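UTP--glucose-1-phosphate uridylyltransferase (Acinetobacter baumannii, PDB 6IKX) catalyses the transfer of a uridylyl group from UTP to alpha-D-glucose 1-phosphate, yielding UDP-alpha-D-glucose and diphosphate. Local coordinates at residues A[7-16]-A[25-36]. The protein carries 1 engineered substitution. Residues are numbered along the deposited sequence; the frame is centred on the assembly and turned at random.
Sequences LPVAGLGTRF and KEMVTVVDRPAI. With SO4 (sulfate ion), chain F; SO4 (sulfate ion), chain G; EDO (1,2-ethanediol), chain K.
Lys25 reaches across to Gly13 and Gly11 in the glycine-rich nucleotide-binding loop of a GT-A-type nucleotidyltransferase, and shows how such a loop, leaving the end of strand 4-8, is paired with a lysine from a following segment. Its CB faces Gly13, a residue with positive phi (66°) whose lack of a side chain lets the lysine chain lie close. CG sits between the backbone N and the carbonyl carbon (chi1 53°) and continues alongside the loop. Lys25 CD then packs 3.7 Å from Gly13 CA, and Lys25 CE comes 3.5 Å from Gly13 N. Bends at chi3 and chi4 bring Lys25 NZ over Gly11, 3.3 Å from Gly11 CA. The nearby Gly11 N is a second donor, so it cannot bond to the ammonium; instead it makes a weak bond to a sulfate. Lys25 NZ finds its partner within its own segment, in a 2.7 Å salt bridge to Glu26 OE2, approached from the syn side but 31° out of the carboxylate plane.

That same oxygen lies against Val9, with Glu26 OE2 3.3 Å from Val9 CB, while Lys59 bonds both Glu26 OE1 and Val9 O. Lys59 and Lys25 thus share the carboxylate, which should temper its charge and fix its rotation. Toward strand 4-8, Ile36 CD1 packs against Leu7 CD1 at 3.9 Å and also touches Val9 CG1; at the far end, Phe16 CE2 meets Val28 CG1.

Pro8, Ala10, Gly11, Gly13, Thr14, Arg15 and Lys25 all contact UTP in structures of this enzyme. Here two sulfates occupy the loop, consistent with sites suited to phosphates, and Thr14 OG1 donates a 3.0 Å hydrogen bond to O4 of the sulfate in chain F.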
ATOM      1  N   LEU A   7      -6.210 -15.262  14.256  1.00 34.54           N
ATOM      2  CA  LEU A   7      -6.845 -15.432  12.915  1.00 36.73           C
ATOM      3  C   LEU A   7      -5.709 -15.525  11.923  1.00 34.60           C
ATOM      4  O   LEU A   7      -5.026 -14.530  11.693  1.00 42.49           O
ATOM      5  CB  LEU A   7      -7.740 -14.269  12.504  1.00 33.44           C
ATOM      6  CG  LEU A   7      -8.838 -13.812  13.445  1.00 42.77           C
ATOM      7  CD1 LEU A   7     -10.088 -13.426  12.666  1.00 41.66           C
ATOM      8  CD2 LEU A   7      -9.130 -14.826  14.543  1.00 44.84           C
ATOM      9  N   PRO A   8      -5.377 -16.711  11.399  1.00 37.07           N
ATOM     10  CA  PRO A   8      -4.215 -16.849  10.521  1.00 42.96           C
ATOM     11  C   PRO A   8      -4.679 -16.434   9.121  1.00 37.43           C
ATOM     12  O   PRO A   8      -5.460 -17.149   8.607  1.00 42.95           O
ATOM     13  CB  PRO A   8      -3.842 -18.340  10.601  1.00 39.17           C
ATOM     14  CG  PRO A   8      -4.751 -18.887  11.676  1.00 43.37           C
ATOM     15  CD  PRO A   8      -5.996 -18.011  11.643  1.00 41.72           C
ATOM     16  N   VAL A   9      -4.249 -15.271   8.626  1.00 35.51           N
ATOM     17  CA  VAL A   9      -4.785 -14.623   7.380  1.00 42.23           C
ATOM     18  C   VAL A   9      -3.619 -14.260   6.428  1.00 38.22           C
ATOM     19  O   VAL A   9      -3.740 -13.279   5.698  1.00 39.69           O
ATOM     20  CB  VAL A   9      -5.626 -13.377   7.754  1.00 38.97           C
ATOM     21  CG1 VAL A   9      -6.849 -13.723   8.593  1.00 40.58           C
ATOM     22  CG2 VAL A   9      -4.792 -12.339   8.471  1.00 37.37           C
ATOM     23  N   ALA A  10      -2.527 -15.024   6.407  1.00 39.55           N
ATOM     24  CA  ALA A  10      -1.335 -14.751   5.565  1.00 40.25           C
ATOM     25  C   ALA A  10      -1.337 -15.547   4.249  1.00 36.89           C
ATOM     26  O   ALA A  10      -0.386 -15.339   3.489  1.00 43.27           O
ATOM     27  CB  ALA A  10      -0.062 -14.984   6.336  1.00 37.31           C
ATOM     28  N   GLY A  11      -2.328 -16.396   3.955  1.00 40.89           N
ATOM     29  CA  GLY A  11      -2.432 -17.113   2.653  1.00 44.48           C
ATOM     30  C   GLY A  11      -2.389 -16.146   1.474  1.00 46.10           C
ATOM     31  O   GLY A  11      -2.588 -14.968   1.743  1.00 53.74           O
ATOM     32  N   LEU A  12      -2.095 -16.574   0.232  1.00 45.13           N
ATOM     33  CA  LEU A  12      -2.142 -15.669  -0.968  1.00 45.87           C
ATOM     34  C   LEU A  12      -3.439 -15.840  -1.754  1.00 50.72           C
ATOM     35  O   LEU A  12      -3.611 -15.146  -2.796  1.00 54.21           O
ATOM     36  CB  LEU A  12      -0.937 -15.923  -1.864  1.00 49.59           C
ATOM     37  CG  LEU A  12       0.408 -15.741  -1.178  1.00 51.92           C
ATOM     38  CD1 LEU A  12       1.502 -15.516  -2.198  1.00 57.33           C
ATOM     39  CD2 LEU A  12       0.369 -14.588  -0.194  1.00 53.43           C
ATOM     40  N   GLY A  13      -4.338 -16.678  -1.240  1.00 53.86           N
ATOM     41  CA  GLY A  13      -5.684 -16.894  -1.790  1.00 62.99           C
ATOM     42  C   GLY A  13      -5.627 -17.537  -3.163  1.00 67.01           C
ATOM     43  O   GLY A  13      -6.147 -16.894  -4.101  1.00 75.25           O
ATOM     44  N   THR A  14      -4.964 -18.692  -3.290  1.00 55.36           N
ATOM     45  CA  THR A  14      -4.844 -19.403  -4.569  1.00 54.38           C
ATOM     46  C   THR A  14      -6.170 -19.965  -4.966  1.00 49.65           C
ATOM     47  O   THR A  14      -6.516 -20.003  -6.115  1.00 53.51           O
ATOM     48  CB  THR A  14      -3.726 -20.439  -4.625  1.00 51.57           C
ATOM     49  OG1 THR A  14      -3.807 -21.307  -3.509  1.00 56.98           O
ATOM     50  CG2 THR A  14      -2.409 -19.746  -4.621  1.00 52.83           C
ATOM     51  N   ARG A  15      -6.912 -20.410  -3.978  1.00 51.35           N
ATOM     52  CA  ARG A  15      -8.303 -20.743  -4.171  1.00 62.85           C
ATOM     53  C   ARG A  15      -9.022 -19.342  -4.216  1.00 72.31           C
ATOM     54  O   ARG A  15      -8.563 -18.375  -3.576  1.00 87.95           O
ATOM     55  CB  ARG A  15      -8.796 -21.639  -3.038  1.00 78.08           C
ATOM     56  CG  ARG A  15      -7.683 -22.278  -2.198  1.00 78.43           C
ATOM     57  CD  ARG A  15      -8.142 -23.482  -1.395  1.00 79.97           C
ATOM     58  NE  ARG A  15      -8.593 -23.135  -0.051  1.00 85.16           N
ATOM     59  CZ  ARG A  15      -9.765 -23.494   0.453  1.00 80.64           C
ATOM     60  NH1 ARG A  15     -10.112 -23.138   1.676  1.00 78.02           N
ATOM     61  NH2 ARG A  15     -10.595 -24.210  -0.274  1.00 81.28           N
ATOM     62  N   PHE A  16     -10.116 -19.238  -4.976  1.00 78.37           N
ATOM     63  CA  PHE A  16     -10.890 -17.985  -5.229  1.00 75.27           C
ATOM     64  C   PHE A  16      -9.929 -17.026  -5.898  1.00 56.62           C
ATOM     65  O   PHE A  16      -9.824 -15.901  -5.514  1.00 47.00           O
ATOM     66  CB  PHE A  16     -11.526 -17.377  -3.954  1.00 75.21           C
ATOM     67  CG  PHE A  16     -12.846 -16.746  -4.153  1.00 86.99           C
ATOM     68  CD1 PHE A  16     -13.358 -16.547  -5.399  1.00 88.94           C
ATOM     69  CD2 PHE A  16     -13.570 -16.347  -3.066  1.00 87.49           C
ATOM     70  CE1 PHE A  16     -14.579 -15.965  -5.559  1.00 79.17           C
ATOM     71  CE2 PHE A  16     -14.788 -15.761  -3.218  1.00 82.47           C
ATOM     72  CZ  PHE A  16     -15.294 -15.573  -4.469  1.00 78.09           C
ATOM     73  N   LYS A  25      -8.133 -12.472   0.147  1.00 39.96           N
ATOM     74  CA  LYS A  25      -9.320 -13.389   0.181  1.00 43.92           C
ATOM     75  C   LYS A  25     -10.243 -12.943   1.324  1.00 40.81           C
ATOM     76  O   LYS A  25     -11.448 -12.999   1.138  1.00 37.47           O
ATOM     77  CB  LYS A  25      -8.956 -14.867   0.360  1.00 51.12           C
ATOM     78  CG  LYS A  25      -8.055 -15.176   1.560  1.00 63.33           C
ATOM     79  CD  LYS A  25      -7.311 -16.533   1.546  1.00 66.27           C
ATOM     80  CE  LYS A  25      -5.823 -16.405   1.875  1.00 74.60           C
ATOM     81  NZ  LYS A  25      -5.513 -16.316   3.334  1.00 69.15           N
ATOM     82  N   GLU A  26      -9.685 -12.490   2.453  1.00 40.77           N
ATOM     83  CA  GLU A  26     -10.451 -12.118   3.668  1.00 43.75           C
ATOM     84  C   GLU A  26     -11.318 -10.891   3.381  1.00 43.26           C
ATOM     85  O   GLU A  26     -12.298 -10.725   4.093  1.00 40.91           O
ATOM     86  CB  GLU A  26      -9.494 -11.857   4.826  1.00 44.95           C
ATOM     87  CG  GLU A  26      -8.730 -13.106   5.251  1.00 45.18           C
ATOM     88  CD  GLU A  26      -7.460 -13.412   4.455  1.00 53.86           C
ATOM     89  OE1 GLU A  26      -7.130 -12.666   3.454  1.00 47.94           O
ATOM     90  OE2 GLU A  26      -6.782 -14.388   4.827  1.00 50.07           O
ATOM     91  N   MET A  27     -10.976 -10.097   2.348  1.00 47.61           N
ATOM     92  CA  MET A  27     -11.629  -8.796   2.015  1.00 42.58           C
ATOM     93  C   MET A  27     -12.668  -8.972   0.903  1.00 42.34           C
ATOM     94  O   MET A  27     -13.263  -7.981   0.433  1.00 41.98           O
ATOM     95  CB  MET A  27     -10.589  -7.731   1.646  1.00 42.89           C
ATOM     96  CG  MET A  27      -9.800  -7.270   2.861  1.00 47.44           C
ATOM     97  SD  MET A  27     -10.905  -6.808   4.241  1.00 51.45           S
ATOM     98  CE  MET A  27     -11.356  -5.199   3.608  1.00 50.72           C
ATOM     99  N   VAL A  28     -12.954 -10.211   0.565  1.00 41.87           N
ATOM    100  CA  VAL A  28     -13.957 -10.575  -0.464  1.00 43.14           C
ATOM    101  C   VAL A  28     -15.370 -10.329   0.079  1.00 42.65           C
ATOM    102  O   VAL A  28     -15.711 -10.811   1.192  1.00 41.83           O
ATOM    103  CB  VAL A  28     -13.692 -12.035  -0.854  1.00 46.49           C
ATOM    104  CG1 VAL A  28     -14.925 -12.785  -1.308  1.00 50.81           C
ATOM    105  CG2 VAL A  28     -12.591 -12.068  -1.905  1.00 47.60           C
ATOM    106  N   THR A  29     -16.205  -9.682  -0.720  1.00 44.94           N
ATOM    107  CA  THR A  29     -17.446  -9.078  -0.203  1.00 47.36           C
ATOM    108  C   THR A  29     -18.496 -10.176  -0.146  1.00 45.19           C
ATOM    109  O   THR A  29     -18.637 -10.938  -1.086  1.00 50.55           O
ATOM    110  CB  THR A  29     -17.796  -7.721  -0.845  1.00 54.49           C
ATOM    111  OG1 THR A  29     -19.198  -7.700  -1.138  1.00 57.52           O
ATOM    112  CG2 THR A  29     -16.943  -7.373  -2.047  1.00 52.11           C
ATOM    113  N   VAL A  30     -19.170 -10.258   0.993  1.00 42.04           N
ATOM    114  CA  VAL A  30     -20.220 -11.268   1.246  1.00 40.22           C
ATOM    115  C   VAL A  30     -21.483 -10.491   1.576  1.00 41.07           C
ATOM    116  O   VAL A  30     -21.616 -10.036   2.725  1.00 41.79           O
ATOM    117  CB  VAL A  30     -19.777 -12.207   2.368  1.00 36.06           C
ATOM    118  CG1 VAL A  30     -20.907 -13.126   2.825  1.00 38.92           C
ATOM    119  CG2 VAL A  30     -18.547 -12.982   1.927  1.00 38.07           C
ATOM    120  N   VAL A  31     -22.310 -10.274   0.558  1.00 41.35           N
ATOM    121  CA  VAL A  31     -23.498  -9.379   0.606  1.00 41.63           C
ATOM    122  C   VAL A  31     -23.015  -7.927   0.527  1.00 39.63           C
ATOM    123  O   VAL A  31     -23.070  -7.329  -0.558  1.00 40.06           O
ATOM    124  CB  VAL A  31     -24.360  -9.620   1.859  1.00 41.35           C
ATOM    125  CG1 VAL A  31     -25.721  -8.968   1.723  1.00 46.31           C
ATOM    126  CG2 VAL A  31     -24.508 -11.094   2.171  1.00 48.54           C
ATOM    127  N   ASP A  32     -22.595  -7.348   1.641  1.00 38.57           N
ATOM    128  CA  ASP A  32     -22.244  -5.914   1.664  1.00 36.92           C
ATOM    129  C   ASP A  32     -21.060  -5.624   2.588  1.00 40.29           C
ATOM    130  O   ASP A  32     -20.847  -4.413   2.851  1.00 41.37           O
ATOM    131  CB  ASP A  32     -23.479  -5.146   2.129  1.00 41.80           C
ATOM    132  CG  ASP A  32     -23.856  -5.394   3.588  1.00 44.86           C
ATOM    133  OD1 ASP A  32     -23.338  -6.357   4.172  1.00 40.63           O
ATOM    134  OD2 ASP A  32     -24.661  -4.599   4.129  1.00 51.94           O
ATOM    135  N   ARG A  33     -20.344  -6.638   3.102  1.00 41.09           N
ATOM    136  CA  ARG A  33     -19.112  -6.411   3.914  1.00 44.96           C
ATOM    137  C   ARG A  33     -18.066  -7.509   3.674  1.00 39.60           C
ATOM    138  O   ARG A  33     -18.368  -8.602   3.236  1.00 35.06           O
ATOM    139  CB  ARG A  33     -19.541  -6.331   5.379  1.00 46.40           C
ATOM    140  CG  ARG A  33     -20.068  -7.648   5.906  1.00 47.05           C
ATOM    141  CD  ARG A  33     -21.055  -7.530   7.044  1.00 50.68           C
ATOM    142  NE  ARG A  33     -22.213  -6.733   6.676  1.00 55.53           N
ATOM    143  CZ  ARG A  33     -22.579  -5.595   7.247  1.00 52.36           C
ATOM    144  NH1 ARG A  33     -21.900  -5.091   8.263  1.00 48.05           N
ATOM    145  NH2 ARG A  33     -23.634  -4.959   6.790  1.00 54.17           N
ATOM    146  N   PRO A  34     -16.768  -7.291   3.936  1.00 40.93           N
ATOM    147  CA  PRO A  34     -15.782  -8.349   3.708  1.00 42.58           C
ATOM    148  C   PRO A  34     -16.003  -9.567   4.638  1.00 45.74           C
ATOM    149  O   PRO A  34     -16.539  -9.432   5.748  1.00 42.84           O
ATOM    150  CB  PRO A  34     -14.470  -7.586   3.986  1.00 43.80           C
ATOM    151  CG  PRO A  34     -14.880  -6.616   5.065  1.00 41.64           C
ATOM    152  CD  PRO A  34     -16.179  -6.077   4.503  1.00 40.16           C
ATOM    153  N   ALA A  35     -15.619 -10.751   4.155  1.00 49.13           N
ATOM    154  CA  ALA A  35     -15.822 -12.060   4.822  1.00 47.55           C
ATOM    155  C   ALA A  35     -15.285 -11.982   6.267  1.00 47.60           C
ATOM    156  O   ALA A  35     -15.927 -12.514   7.178  1.00 41.70           O
ATOM    157  CB  ALA A  35     -15.142 -13.139   3.994  1.00 40.88           C
ATOM    158  N   ILE A  36     -14.133 -11.336   6.457  1.00 45.90           N
ATOM    159  CA  ILE A  36     -13.390 -11.281   7.749  1.00 44.62           C
ATOM    160  C   ILE A  36     -14.308 -10.670   8.803  1.00 44.54           C
ATOM    161  O   ILE A  36     -14.135 -11.017   9.974  1.00 47.63           O
ATOM    162  CB  ILE A  36     -12.054 -10.505   7.624  1.00 41.12           C
ATOM    163  CG1 ILE A  36     -11.139 -10.715   8.829  1.00 42.71           C
ATOM    164  CG2 ILE A  36     -12.274  -9.007   7.412  1.00 43.85           C
ATOM    165  CD1 ILE A  36     -10.664 -12.111   9.053  1.00 42.10           C
TER
HETATM  166  S   SO4 F 304      -4.385 -19.771  -0.031  1.00103.25           S
HETATM  167  O1  SO4 F 304      -4.397 -20.607   1.159  1.00 92.99           O
HETATM  168  O2  SO4 F 304      -4.265 -18.385   0.348  1.00 79.51           O
HETATM  169  O3  SO4 F 304      -5.615 -19.963  -0.790  1.00 70.31           O
HETATM  170  O4  SO4 F 304      -3.237 -20.120  -0.833  1.00 75.57           O
HETATM  171  S   SO4 G 305      -2.113 -19.016   6.607  1.00134.16           S
HETATM  172  O1  SO4 G 305      -3.096 -18.443   5.712  1.00119.69           O
HETATM  173  O2  SO4 G 305      -1.848 -18.072   7.671  1.00112.36           O
HETATM  174  O3  SO4 G 305      -0.890 -19.286   5.896  1.00133.36           O
HETATM  175  O4  SO4 G 305      -2.609 -20.259   7.148  1.00 97.80           O
HETATM  176  C1  EDO K 309      -1.849 -12.752  -3.395  1.00 65.27           C
HETATM  177  O1  EDO K 309      -3.243 -12.863  -3.835  1.00 56.72           O
HETATM  178  C2  EDO K 309      -1.152 -11.415  -3.369  1.00 55.72           C
HETATM  179  O2  EDO K 309       0.288 -11.498  -3.284  1.00 58.91           O